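Local coordinates for penicillin-binding protein 2 (Pbp2) (Helicobacter pylori, PDB 5LP5) that binds MreC in the cell-wall synthesis machinery and probably acts as a penicillin-sensitive peptidoglycan transpeptidase, at residues P337-G342 / V367-Y372; K361-S366 / A511-T516; F374-S379 / W422-T427. All coordinates share one frame; numbering follows the deposited sequence.

Overall arrangement
Every segment lies in the transpeptidase part of the chain. Going from the N terminus, strand 338-340 comes first, and contact 1 closes a short loop by joining it to the start of helix 369-377. Residues 361-366, on helix 359-364, lie inside that loop but pack against strand 511-517 much later, so contact 2 crosses contact 1; the two touch where Val367, Tyr370 and Phe371 meet Ala362. Contact 3 opens after contact 1 has closed, joining the end of helix 369-377 to helix 424-430, and is nested in the long loop of contact 2. Helix 369-377 thus links contacts 1 and 3, while contact 2 ties the helical region to the edge of the five-stranded sheet.

Contact 1: residues P337-G342 / V367-Y372; sequences PFIEVG and VDVYFY
Ile339 reaches from the strand 338-340 to the N-terminal part of helix 369-377 with two of its branches. Its CG2 lies 3.7 Å from CG1 of Val369, the two side chains running antiparallel alongside each other, while its CD1 comes 3.7 Å from CB of Tyr372. This forked grip follows from the torsions: chi1 of 58° tucks CG1 in between the two backbone branches, and CD1, carried outward by an extended chi2, rests beside the root of the tyrosine ring. Branched aliphatic residues suit such a seam, since their methyls fill it without asking for polar partners. Phe338, by contrast, turns its CB away from the helix.

Behind this layer Tyr372 is positioned at both ends. Its N bonds to Asp368 O at 3.0 Å; Asp368 O also lies over one face of the Tyr372 ring, 3.4 Å above its plane and toward the rim. The tyrosine hydroxyl bonds to the carbonyl oxygen of Arg347. Further in, Asp368 forms a salt bridge with Lys314, and its backbone N bonds to Asp348. The arrangement is a two-stranded hairpin, 338-340 with 345-347, laid against the helix that follows what is probably an SxD version of the second transpeptidase motif, Ser366-Val367-Asp368.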
ATOM      1  N   PRO A 337      60.981 -16.904  -5.569  1.00 86.86           N
ATOM      2  CA  PRO A 337      59.858 -16.983  -6.514  1.00 87.57           C
ATOM      3  C   PRO A 337      58.980 -18.224  -6.341  1.00 83.86           C
ATOM      4  O   PRO A 337      57.819 -18.201  -6.713  1.00 84.67           O
ATOM      5  CB  PRO A 337      60.549 -17.011  -7.884  1.00 88.53           C
ATOM      6  CG  PRO A 337      61.835 -16.303  -7.662  1.00 88.83           C
ATOM      7  CD  PRO A 337      62.258 -16.674  -6.268  1.00 88.09           C
ATOM      8  N   PHE A 338      59.535 -19.296  -5.794  1.00 84.50           N
ATOM      9  CA  PHE A 338      58.785 -20.533  -5.591  1.00 84.21           C
ATOM     10  C   PHE A 338      59.478 -21.396  -4.544  1.00 82.72           C
ATOM     11  O   PHE A 338      60.539 -21.029  -4.041  1.00 78.45           O
ATOM     12  CB  PHE A 338      58.658 -21.303  -6.922  1.00 87.87           C
ATOM     13  CG  PHE A 338      59.982 -21.741  -7.518  1.00 89.48           C
ATOM     14  CD1 PHE A 338      60.556 -22.956  -7.153  1.00 89.46           C
ATOM     15  CD2 PHE A 338      60.639 -20.946  -8.459  1.00 88.20           C
ATOM     16  CE1 PHE A 338      61.764 -23.355  -7.700  1.00 90.49           C
ATOM     17  CE2 PHE A 338      61.845 -21.342  -9.006  1.00 88.46           C
ATOM     18  CZ  PHE A 338      62.409 -22.548  -8.628  1.00 90.61           C
ATOM     19  N   ILE A 339      58.868 -22.529  -4.210  1.00 85.06           N
ATOM     20  CA  ILE A 339      59.553 -23.585  -3.449  1.00 92.54           C
ATOM     21  C   ILE A 339      59.271 -24.942  -4.083  1.00 98.60           C
ATOM     22  O   ILE A 339      58.317 -25.092  -4.853  1.00106.00           O
ATOM     23  CB  ILE A 339      59.153 -23.630  -1.959  1.00 91.86           C
ATOM     24  CG1 ILE A 339      57.647 -23.828  -1.794  1.00 96.49           C
ATOM     25  CG2 ILE A 339      59.563 -22.350  -1.258  1.00 95.21           C
ATOM     26  CD1 ILE A 339      57.234 -24.164  -0.373  1.00 98.60           C
ATOM     27  N   GLU A 340      60.120 -25.922  -3.778  1.00100.45           N
ATOM     28  CA  GLU A 340      59.846 -27.311  -4.140  1.00 97.31           C
ATOM     29  C   GLU A 340      59.691 -28.113  -2.872  1.00 97.22           C
ATOM     30  O   GLU A 340      60.404 -27.875  -1.906  1.00 91.15           O
ATOM     31  CB  GLU A 340      60.959 -27.918  -4.990  1.00 99.73           C
ATOM     32  CG  GLU A 340      60.504 -29.197  -5.679  1.00100.37           C
ATOM     33  CD  GLU A 340      61.612 -29.906  -6.397  1.00 99.22           C
ATOM     34  OE1 GLU A 340      62.323 -29.256  -7.185  1.00102.90           O
ATOM     35  OE2 GLU A 340      61.753 -31.120  -6.175  1.00 94.35           O
ATOM     36  N   VAL A 341      58.779 -29.080  -2.882  1.00103.18           N
ATOM     37  CA  VAL A 341      58.570 -29.933  -1.709  1.00110.16           C
ATOM     38  C   VAL A 341      58.807 -31.419  -2.020  1.00115.08           C
ATOM     39  O   VAL A 341      59.593 -32.087  -1.328  1.00118.59           O
ATOM     40  CB  VAL A 341      57.185 -29.682  -1.082  1.00109.98           C
ATOM     41  CG1 VAL A 341      56.910 -30.676   0.039  1.00110.32           C
ATOM     42  CG2 VAL A 341      57.119 -28.260  -0.544  1.00110.54           C
ATOM     43  N   GLY A 342      58.169 -31.932  -3.072  1.00110.01           N
ATOM     44  CA  GLY A 342      58.473 -33.278  -3.524  1.00103.56           C
ATOM     45  C   GLY A 342      58.478 -33.317  -5.028  1.00100.00           C
ATOM     46  O   GLY A 342      59.429 -32.879  -5.676  1.00 94.48           O
ATOM     47  N   VAL A 367      52.237 -11.982  -0.127  1.00 85.19           N
ATOM     48  CA  VAL A 367      53.284 -12.965  -0.426  1.00 85.64           C
ATOM     49  C   VAL A 367      52.798 -14.383  -0.135  1.00 84.68           C
ATOM     50  O   VAL A 367      52.177 -14.636   0.898  1.00 85.75           O
ATOM     51  CB  VAL A 367      54.567 -12.718   0.392  1.00 87.25           C
ATOM     52  CG1 VAL A 367      55.606 -13.793   0.123  1.00 91.23           C
ATOM     53  CG2 VAL A 367      55.152 -11.367   0.067  1.00 86.39           C
ATOM     54  N   ASP A 368      53.110 -15.303  -1.047  1.00 77.83           N
ATOM     55  CA  ASP A 368      52.592 -16.662  -0.986  1.00 69.95           C
ATOM     56  C   ASP A 368      53.527 -17.599  -0.213  1.00 70.58           C
ATOM     57  O   ASP A 368      53.055 -18.430   0.572  1.00 70.39           O
ATOM     58  CB  ASP A 368      52.336 -17.189  -2.402  1.00 64.95           C
ATOM     59  CG  ASP A 368      51.118 -16.526  -3.082  1.00 61.80           C
ATOM     60  OD1 ASP A 368      50.198 -16.051  -2.392  1.00 58.47           O
ATOM     61  OD2 ASP A 368      51.057 -16.483  -4.321  1.00 57.40           O
ATOM     62  N   VAL A 369      54.837 -17.465  -0.420  1.00 68.61           N
ATOM     63  CA  VAL A 369      55.794 -18.460   0.104  1.00 67.70           C
ATOM     64  C   VAL A 369      55.905 -18.499   1.629  1.00 64.28           C
ATOM     65  O   VAL A 369      56.101 -19.572   2.200  1.00 58.98           O
ATOM     66  CB  VAL A 369      57.200 -18.308  -0.531  1.00 68.82           C
ATOM     67  CG1 VAL A 369      58.225 -19.186   0.182  1.00 69.23           C
ATOM     68  CG2 VAL A 369      57.147 -18.685  -2.005  1.00 70.51           C
ATOM     69  N   TYR A 370      55.782 -17.348   2.289  1.00 62.47           N
ATOM     70  CA  TYR A 370      55.804 -17.317   3.752  1.00 63.25           C
ATOM     71  C   TYR A 370      54.801 -18.333   4.306  1.00 64.24           C
ATOM     72  O   TYR A 370      55.097 -19.059   5.260  1.00 63.40           O
ATOM     73  CB  TYR A 370      55.477 -15.912   4.261  1.00 61.92           C
ATOM     74  CG  TYR A 370      55.360 -15.786   5.771  1.00 62.95           C
ATOM     75  CD1 TYR A 370      56.476 -15.512   6.559  1.00 66.18           C
ATOM     76  CD2 TYR A 370      54.134 -15.935   6.410  1.00 63.37           C
ATOM     77  CE1 TYR A 370      56.370 -15.366   7.938  1.00 68.87           C
ATOM     78  CE2 TYR A 370      54.009 -15.795   7.787  1.00 63.97           C
ATOM     79  CZ  TYR A 370      55.126 -15.506   8.553  1.00 67.57           C
ATOM     80  OH  TYR A 370      55.015 -15.371   9.928  1.00 67.56           O
ATOM     81  N   PHE A 371      53.623 -18.377   3.676  1.00 63.99           N
ATOM     82  CA  PHE A 371      52.516 -19.240   4.095  1.00 59.81           C
ATOM     83  C   PHE A 371      52.717 -20.652   3.597  1.00 59.37           C
ATOM     84  O   PHE A 371      52.357 -21.600   4.282  1.00 60.30           O
ATOM     85  CB  PHE A 371      51.165 -18.672   3.623  1.00 56.87           C
ATOM     86  CG  PHE A 371      50.874 -17.299   4.171  1.00 56.57           C
ATOM     87  CD1 PHE A 371      50.392 -17.139   5.465  1.00 55.43           C
ATOM     88  CD2 PHE A 371      51.112 -16.169   3.412  1.00 53.90           C
ATOM     89  CE1 PHE A 371      50.144 -15.885   5.983  1.00 53.69           C
ATOM     90  CE2 PHE A 371      50.867 -14.919   3.929  1.00 52.87           C
ATOM     91  CZ  PHE A 371      50.389 -14.774   5.215  1.00 52.24           C
ATOM     92  N   TYR A 372      53.297 -20.806   2.416  1.00 60.39           N
ATOM     93  CA  TYR A 372      53.699 -22.134   1.957  1.00 64.37           C
ATOM     94  C   TYR A 372      54.645 -22.806   2.967  1.00 68.78           C
ATOM     95  O   TYR A 372      54.461 -23.968   3.338  1.00 70.83           O
ATOM     96  CB  TYR A 372      54.383 -22.073   0.580  1.00 64.81           C
ATOM     97  CG  TYR A 372      53.478 -21.766  -0.608  1.00 63.63           C
ATOM     98  CD1 TYR A 372      52.172 -22.260  -0.680  1.00 64.59           C
ATOM     99  CD2 TYR A 372      53.950 -21.013  -1.685  1.00 63.49           C
ATOM    100  CE1 TYR A 372      51.360 -21.982  -1.767  1.00 64.28           C
ATOM    101  CE2 TYR A 372      53.144 -20.738  -2.776  1.00 63.35           C
ATOM    102  CZ  TYR A 372      51.852 -21.226  -2.812  1.00 64.14           C
ATOM    103  OH  TYR A 372      51.052 -20.946  -3.891  1.00 63.86           O
TER

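Contact 2: residues K361-S366 / A511-T516; sequences KAIRES and ACKTGT
Lys513 starts extended, with CG opposite the backbone N (chi1 -179°), then bends at chi2 (70°) and again at chi4 (80°); the bends lay CD and CE on the end of helix 359-364 and put NZ between Ser366 and Thr514 O. Ser366 swings OG away from its backbone N and leaves it 3.4 Å from NZ of Lys513. Of the lysine methylenes, CE is 3.7 Å from the carbonyl O of Ile363, and CD is 4.2 Å from CG2 of Ile363, whose branched side chain also packs on Met315 and Leu484. NZ donates to Thr514 O at 2.9 Å, approaching from above the carbonyl plane.

The serine owes its place to a Schellman motif. It takes positive phi, its N bonds to Ile363 O at 3.2 Å and Val367 N bonds to Ala362 O, which ends helix 359-364 and leaves the Ser366 side chain facing the strand. Next to Lys513, Cys512 forms a disulfide with Cys492 of helix 475-493. Lys513-Thr514-Gly515 is probably the KTG motif. Ser366 OG is hydrogen-bonded to Ser311 OG, so the Lys513 amino group and both hydroxyls lie close together, consistent with a polar network of the kind that serves serine acylation in this family.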
ATOM      1  N   LYS A 361      55.237  -8.133   6.390  1.00 81.25           N
ATOM      2  CA  LYS A 361      55.575  -7.941   4.980  1.00 87.41           C
ATOM      3  C   LYS A 361      54.831  -8.921   4.067  1.00 85.30           C
ATOM      4  O   LYS A 361      54.484  -8.587   2.921  1.00 79.04           O
ATOM      5  CB  LYS A 361      57.089  -8.064   4.769  1.00 95.20           C
ATOM      6  CG  LYS A 361      57.539  -7.608   3.377  1.00102.95           C
ATOM      7  CD  LYS A 361      59.021  -7.812   3.141  1.00110.93           C
ATOM      8  CE  LYS A 361      59.270  -8.050   1.656  1.00116.43           C
ATOM      9  NZ  LYS A 361      60.648  -8.487   1.325  1.00123.89           N
ATOM     10  N   ALA A 362      54.593 -10.127   4.577  1.00 86.49           N
ATOM     11  CA  ALA A 362      53.863 -11.157   3.829  1.00 87.80           C
ATOM     12  C   ALA A 362      52.400 -10.759   3.602  1.00 81.30           C
ATOM     13  O   ALA A 362      51.813 -11.037   2.543  1.00 78.39           O
ATOM     14  CB  ALA A 362      53.950 -12.501   4.546  1.00 90.33           C
ATOM     15  N   ILE A 363      51.823 -10.121   4.617  1.00 75.13           N
ATOM     16  CA  ILE A 363      50.500  -9.532   4.513  1.00 68.12           C
ATOM     17  C   ILE A 363      50.549  -8.380   3.515  1.00 68.29           C
ATOM     18  O   ILE A 363      49.774  -8.343   2.541  1.00 73.08           O
ATOM     19  CB  ILE A 363      50.009  -8.981   5.871  1.00 63.91           C
ATOM     20  CG1 ILE A 363      49.779 -10.117   6.877  1.00 61.40           C
ATOM     21  CG2 ILE A 363      48.728  -8.180   5.660  1.00 63.09           C
ATOM     22  CD1 ILE A 363      49.289  -9.665   8.240  1.00 59.58           C
ATOM     23  N   ARG A 364      51.464  -7.448   3.777  1.00 67.02           N
ATOM     24  CA  ARG A 364      51.611  -6.237   2.980  1.00 69.41           C
ATOM     25  C   ARG A 364      51.627  -6.555   1.481  1.00 75.03           C
ATOM     26  O   ARG A 364      50.846  -5.992   0.687  1.00 67.14           O
ATOM     27  CB  ARG A 364      52.903  -5.504   3.366  1.00 70.23           C
ATOM     28  CG  ARG A 364      53.110  -4.167   2.641  1.00 71.48           C
ATOM     29  CD  ARG A 364      54.556  -3.723   2.641  1.00 74.35           C
ATOM     30  NE  ARG A 364      55.136  -3.806   3.974  1.00 77.91           N
ATOM     31  CZ  ARG A 364      56.436  -3.758   4.234  1.00 82.71           C
ATOM     32  NH1 ARG A 364      57.325  -3.614   3.255  1.00 84.68           N
ATOM     33  NH2 ARG A 364      56.845  -3.857   5.486  1.00 89.26           N
ATOM     34  N   GLU A 365      52.507  -7.482   1.105  1.00 84.18           N
ATOM     35  CA  GLU A 365      52.800  -7.717  -0.298  1.00 90.98           C
ATOM     36  C   GLU A 365      52.058  -8.926  -0.863  1.00 93.71           C
ATOM     37  O   GLU A 365      52.360  -9.357  -1.972  1.00100.87           O
ATOM     38  CB  GLU A 365      54.313  -7.857  -0.492  1.00 99.46           C
ATOM     39  CG  GLU A 365      55.097  -6.581  -0.210  1.00103.15           C
ATOM     40  CD  GLU A 365      56.605  -6.763  -0.318  1.00105.23           C
ATOM     41  OE1 GLU A 365      57.069  -7.823  -0.779  1.00107.95           O
ATOM     42  OE2 GLU A 365      57.341  -5.839   0.063  1.00104.34           O
ATOM     43  N   SER A 366      51.076  -9.446  -0.117  1.00 92.69           N
ATOM     44  CA  SER A 366      50.275 -10.595  -0.546  1.00 88.36           C
ATOM     45  C   SER A 366      51.243 -11.699  -0.977  1.00 87.98           C
ATOM     46  O   SER A 366      51.099 -12.263  -2.059  1.00 91.26           O
ATOM     47  CB  SER A 366      49.318 -10.190  -1.688  1.00 90.15           C
ATOM     48  OG  SER A 366      48.356 -11.189  -1.990  1.00 87.48           O
ATOM     49  N   ALA A 511      42.787   0.645   5.970  1.00 53.46           N
ATOM     50  CA  ALA A 511      43.526  -0.594   6.207  1.00 53.85           C
ATOM     51  C   ALA A 511      42.797  -1.722   5.455  1.00 56.27           C
ATOM     52  O   ALA A 511      41.608  -1.924   5.656  1.00 58.93           O
ATOM     53  CB  ALA A 511      43.576  -0.886   7.695  1.00 51.86           C
ATOM     54  N   CYS A 512      43.512  -2.451   4.603  1.00 59.12           N
ATOM     55  CA  CYS A 512      42.893  -3.398   3.664  1.00 59.19           C
ATOM     56  C   CYS A 512      43.660  -4.730   3.542  1.00 56.92           C
ATOM     57  O   CYS A 512      44.711  -4.936   4.148  1.00 55.41           O
ATOM     58  CB  CYS A 512      42.791  -2.741   2.267  1.00 62.95           C
ATOM     59  SG  CYS A 512      44.371  -2.061   1.657  1.00 76.31           S
ATOM     60  N   LYS A 513      43.084  -5.639   2.768  1.00 54.66           N
ATOM     61  CA  LYS A 513      43.762  -6.827   2.254  1.00 53.26           C
ATOM     62  C   LYS A 513      43.120  -7.164   0.914  1.00 52.61           C
ATOM     63  O   LYS A 513      41.897  -7.214   0.789  1.00 53.37           O
ATOM     64  CB  LYS A 513      43.648  -8.017   3.210  1.00 52.82           C
ATOM     65  CG  LYS A 513      44.365  -9.283   2.733  1.00 56.32           C
ATOM     66  CD  LYS A 513      45.882  -9.131   2.766  1.00 61.03           C
ATOM     67  CE  LYS A 513      46.591 -10.054   1.786  1.00 64.54           C
ATOM     68  NZ  LYS A 513      46.581  -9.547   0.377  1.00 64.24           N
ATOM     69  N   THR A 514      43.939  -7.371  -0.101  1.00 52.92           N
ATOM     70  CA  THR A 514      43.426  -7.758  -1.408  1.00 52.29           C
ATOM     71  C   THR A 514      43.366  -9.278  -1.507  1.00 54.23           C
ATOM     72  O   THR A 514      43.903  -9.993  -0.640  1.00 54.06           O
ATOM     73  CB  THR A 514      44.314  -7.216  -2.539  1.00 51.42           C
ATOM     74  OG1 THR A 514      45.690  -7.466  -2.219  1.00 51.96           O
ATOM     75  CG2 THR A 514      44.089  -5.722  -2.715  1.00 49.75           C
ATOM     76  N   GLY A 515      42.698  -9.753  -2.558  1.00 53.50           N
ATOM     77  CA  GLY A 515      42.696 -11.175  -2.921  1.00 53.13           C
ATOM     78  C   GLY A 515      42.415 -11.392  -4.405  1.00 54.50           C
ATOM     79  O   GLY A 515      41.894 -10.516  -5.097  1.00 51.94           O
ATOM     80  N   THR A 516      42.807 -12.559  -4.913  1.00 57.94           N
ATOM     81  CA  THR A 516      42.410 -12.978  -6.257  1.00 56.68           C
ATOM     82  C   THR A 516      42.058 -14.453  -6.198  1.00 57.84           C
ATOM     83  O   THR A 516      42.682 -15.225  -5.470  1.00 59.77           O
ATOM     84  CB  THR A 516      43.489 -12.716  -7.337  1.00 56.97           C
ATOM     85  OG1 THR A 516      43.723 -11.304  -7.475  1.00 55.69           O
ATOM     86  CG2 THR A 516      43.036 -13.259  -8.694  1.00 57.70           C
TER

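Contact 3: residues F374-S379 / W422-T427; sequences FGLEIS and WRVGDT
Leu376 and Val424 meet at an oblique angle by their branch ends on the outer side of the contact, CD2 of the leucine 3.6 Å from CG2 of the valine. The leucine's CB points away from the second segment, yet its long branch doubles back; Val424 faces the other helix from the start. Deeper in, Thr427 drives its methyl at the opposite backbone, CG2 lying 3.4 Å from Gly375 O and 3.9 Å from Ile378 O. Gly375, with no side chain, lets that methyl come up to its carbonyl oxygen.

The C-terminal part of helix 369-377 meets the N-terminal part of helix 424-430, a junction within the helical part of the transpeptidase fold. Here threonine serves two environments: chi1 of -54° sends the methyl to Gly375 and turns OG1 to the indole of Trp422. NE1 of Trp422 bonds to that OG1 at 2.8 Å, fairly straight at 153° and close to the ring plane, which holds the threonine's rotation from within its own segment. On the same segment, Asp426 CB lies 3.3 Å above the indole plane and over its centre. The Asp426 carboxylate forms a salt bridge with Arg423, NH2 to OD1 3.5 Å, and another with Lys414. Leu376 also touches Val341 of the neighbouring loop.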
ATOM      1  N   PHE A 374      55.506 -22.129   6.350  1.00 71.91           N
ATOM      2  CA  PHE A 374      54.985 -22.457   7.683  1.00 76.05           C
ATOM      3  C   PHE A 374      53.804 -23.426   7.586  1.00 77.00           C
ATOM      4  O   PHE A 374      53.481 -24.120   8.555  1.00 72.88           O
ATOM      5  CB  PHE A 374      54.609 -21.195   8.472  1.00 74.99           C
ATOM      6  CG  PHE A 374      55.804 -20.413   8.964  1.00 77.88           C
ATOM      7  CD1 PHE A 374      56.522 -20.826  10.085  1.00 79.09           C
ATOM      8  CD2 PHE A 374      56.222 -19.259   8.299  1.00 79.82           C
ATOM      9  CE1 PHE A 374      57.632 -20.104  10.527  1.00 79.60           C
ATOM     10  CE2 PHE A 374      57.322 -18.529   8.742  1.00 77.71           C
ATOM     11  CZ  PHE A 374      58.029 -18.950   9.859  1.00 78.88           C
ATOM     12  N   GLY A 375      53.180 -23.474   6.407  1.00 78.59           N
ATOM     13  CA  GLY A 375      52.090 -24.405   6.127  1.00 82.01           C
ATOM     14  C   GLY A 375      52.560 -25.847   6.159  1.00 87.77           C
ATOM     15  O   GLY A 375      51.790 -26.752   6.493  1.00 92.58           O
ATOM     16  N   LEU A 376      53.829 -26.055   5.799  1.00 88.57           N
ATOM     17  CA  LEU A 376      54.479 -27.368   5.919  1.00 87.64           C
ATOM     18  C   LEU A 376      54.504 -27.861   7.375  1.00 86.74           C
ATOM     19  O   LEU A 376      54.368 -29.061   7.646  1.00 84.31           O
ATOM     20  CB  LEU A 376      55.914 -27.315   5.372  1.00 84.33           C
ATOM     21  CG  LEU A 376      56.056 -27.062   3.872  1.00 82.11           C
ATOM     22  CD1 LEU A 376      57.483 -26.681   3.517  1.00 82.51           C
ATOM     23  CD2 LEU A 376      55.609 -28.275   3.077  1.00 81.03           C
ATOM     24  N   GLU A 377      54.667 -26.916   8.299  1.00 84.13           N
ATOM     25  CA  GLU A 377      54.869 -27.223   9.713  1.00 85.96           C
ATOM     26  C   GLU A 377      53.568 -27.201  10.562  1.00 82.39           C
ATOM     27  O   GLU A 377      53.584 -27.589  11.738  1.00 78.41           O
ATOM     28  CB  GLU A 377      55.940 -26.267  10.290  1.00 88.90           C
ATOM     29  CG  GLU A 377      57.267 -26.266   9.508  1.00 91.16           C
ATOM     30  CD  GLU A 377      58.289 -25.217   9.979  1.00 92.91           C
ATOM     31  OE1 GLU A 377      58.106 -24.609  11.063  1.00 91.28           O
ATOM     32  OE2 GLU A 377      59.292 -24.996   9.256  1.00 89.36           O
ATOM     33  N   ILE A 378      52.446 -26.771   9.968  1.00 77.30           N
ATOM     34  CA  ILE A 378      51.158 -26.711  10.686  1.00 76.27           C
ATOM     35  C   ILE A 378      50.231 -27.835  10.256  1.00 75.08           C
ATOM     36  O   ILE A 378      50.129 -28.145   9.067  1.00 79.32           O
ATOM     37  CB  ILE A 378      50.427 -25.345  10.488  1.00 76.92           C
ATOM     38  CG1 ILE A 378      49.243 -25.183  11.452  1.00 77.01           C
ATOM     39  CG2 ILE A 378      49.911 -25.171   9.064  1.00 73.36           C
ATOM     40  CD1 ILE A 378      49.637 -25.153  12.912  1.00 81.56           C
ATOM     41  N   SER A 379      49.551 -28.441  11.225  1.00 72.84           N
ATOM     42  CA  SER A 379      48.563 -29.475  10.918  1.00 73.16           C
ATOM     43  C   SER A 379      47.284 -28.821  10.418  1.00 73.42           C
ATOM     44  O   SER A 379      46.871 -27.791  10.943  1.00 72.94           O
ATOM     45  CB  SER A 379      48.261 -30.326  12.145  1.00 72.10           C
ATOM     46  OG  SER A 379      47.697 -29.549  13.173  1.00 70.98           O
ATOM     47  N   TRP A 422      44.581 -36.516   2.581  1.00 68.83           N
ATOM     48  CA  TRP A 422      44.945 -35.105   2.720  1.00 71.50           C
ATOM     49  C   TRP A 422      46.445 -34.903   2.551  1.00 72.57           C
ATOM     50  O   TRP A 422      47.201 -34.914   3.524  1.00 73.02           O
ATOM     51  CB  TRP A 422      44.503 -34.521   4.063  1.00 72.78           C
ATOM     52  CG  TRP A 422      44.700 -33.009   4.120  1.00 73.35           C
ATOM     53  CD1 TRP A 422      45.773 -32.323   4.636  1.00 74.78           C
ATOM     54  CD2 TRP A 422      43.804 -32.017   3.615  1.00 72.19           C
ATOM     55  NE1 TRP A 422      45.590 -30.970   4.481  1.00 75.47           N
ATOM     56  CE2 TRP A 422      44.382 -30.757   3.871  1.00 73.64           C
ATOM     57  CE3 TRP A 422      42.557 -32.068   2.985  1.00 73.50           C
ATOM     58  CZ2 TRP A 422      43.760 -29.564   3.500  1.00 72.65           C
ATOM     59  CZ3 TRP A 422      41.936 -30.874   2.625  1.00 72.88           C
ATOM     60  CH2 TRP A 422      42.545 -29.644   2.882  1.00 70.97           C
ATOM     61  N   ARG A 423      46.867 -34.707   1.309  1.00 75.91           N
ATOM     62  CA  ARG A 423      48.269 -34.482   1.017  1.00 80.67           C
ATOM     63  C   ARG A 423      48.668 -33.100   1.535  1.00 79.55           C
ATOM     64  O   ARG A 423      47.837 -32.212   1.644  1.00 77.77           O
ATOM     65  CB  ARG A 423      48.538 -34.616  -0.476  1.00 86.61           C
ATOM     66  CG  ARG A 423      48.207 -35.998  -1.038  1.00 93.42           C
ATOM     67  CD  ARG A 423      48.131 -35.941  -2.552  1.00101.17           C
ATOM     68  NE  ARG A 423      47.144 -34.948  -2.996  1.00112.28           N
ATOM     69  CZ  ARG A 423      47.181 -34.281  -4.152  1.00120.80           C
ATOM     70  NH1 ARG A 423      48.168 -34.474  -5.024  1.00131.76           N
ATOM     71  NH2 ARG A 423      46.223 -33.403  -4.440  1.00117.25           N
ATOM     72  N   VAL A 424      49.935 -32.962   1.912  1.00 79.88           N
ATOM     73  CA  VAL A 424      50.561 -31.680   2.251  1.00 76.93           C
ATOM     74  C   VAL A 424      50.207 -30.532   1.274  1.00 74.42           C
ATOM     75  O   VAL A 424      50.042 -29.391   1.699  1.00 70.77           O
ATOM     76  CB  VAL A 424      52.109 -31.860   2.340  1.00 77.76           C
ATOM     77  CG1 VAL A 424      52.664 -32.485   1.058  1.00 77.44           C
ATOM     78  CG2 VAL A 424      52.814 -30.542   2.636  1.00 77.27           C
ATOM     79  N   GLY A 425      50.093 -30.836  -0.022  1.00 75.99           N
ATOM     80  CA  GLY A 425      49.761 -29.833  -1.034  1.00 75.17           C
ATOM     81  C   GLY A 425      48.434 -29.139  -0.760  1.00 76.99           C
ATOM     82  O   GLY A 425      48.259 -27.961  -1.092  1.00 80.86           O
ATOM     83  N   ASP A 426      47.507 -29.878  -0.145  1.00 75.41           N
ATOM     84  CA  ASP A 426      46.175 -29.370   0.212  1.00 68.86           C
ATOM     85  C   ASP A 426      46.256 -28.337   1.335  1.00 64.96           C
ATOM     86  O   ASP A 426      45.610 -27.290   1.273  1.00 59.02           O
ATOM     87  CB  ASP A 426      45.261 -30.530   0.634  1.00 67.67           C
ATOM     88  CG  ASP A 426      45.226 -31.663  -0.393  1.00 68.16           C
ATOM     89  OD1 ASP A 426      45.670 -31.465  -1.543  1.00 68.18           O
ATOM     90  OD2 ASP A 426      44.764 -32.767  -0.052  1.00 65.98           O
ATOM     91  N   THR A 427      47.054 -28.640   2.359  1.00 65.45           N
ATOM     92  CA  THR A 427      47.338 -27.692   3.440  1.00 63.15           C
ATOM     93  C   THR A 427      47.901 -26.393   2.876  1.00 63.60           C
ATOM     94  O   THR A 427      47.544 -25.305   3.324  1.00 63.31           O
ATOM     95  CB  THR A 427      48.360 -28.261   4.437  1.00 62.15           C
ATOM     96  OG1 THR A 427      47.918 -29.536   4.919  1.00 65.81           O
ATOM     97  CG2 THR A 427      48.529 -27.337   5.597  1.00 60.86           C
TER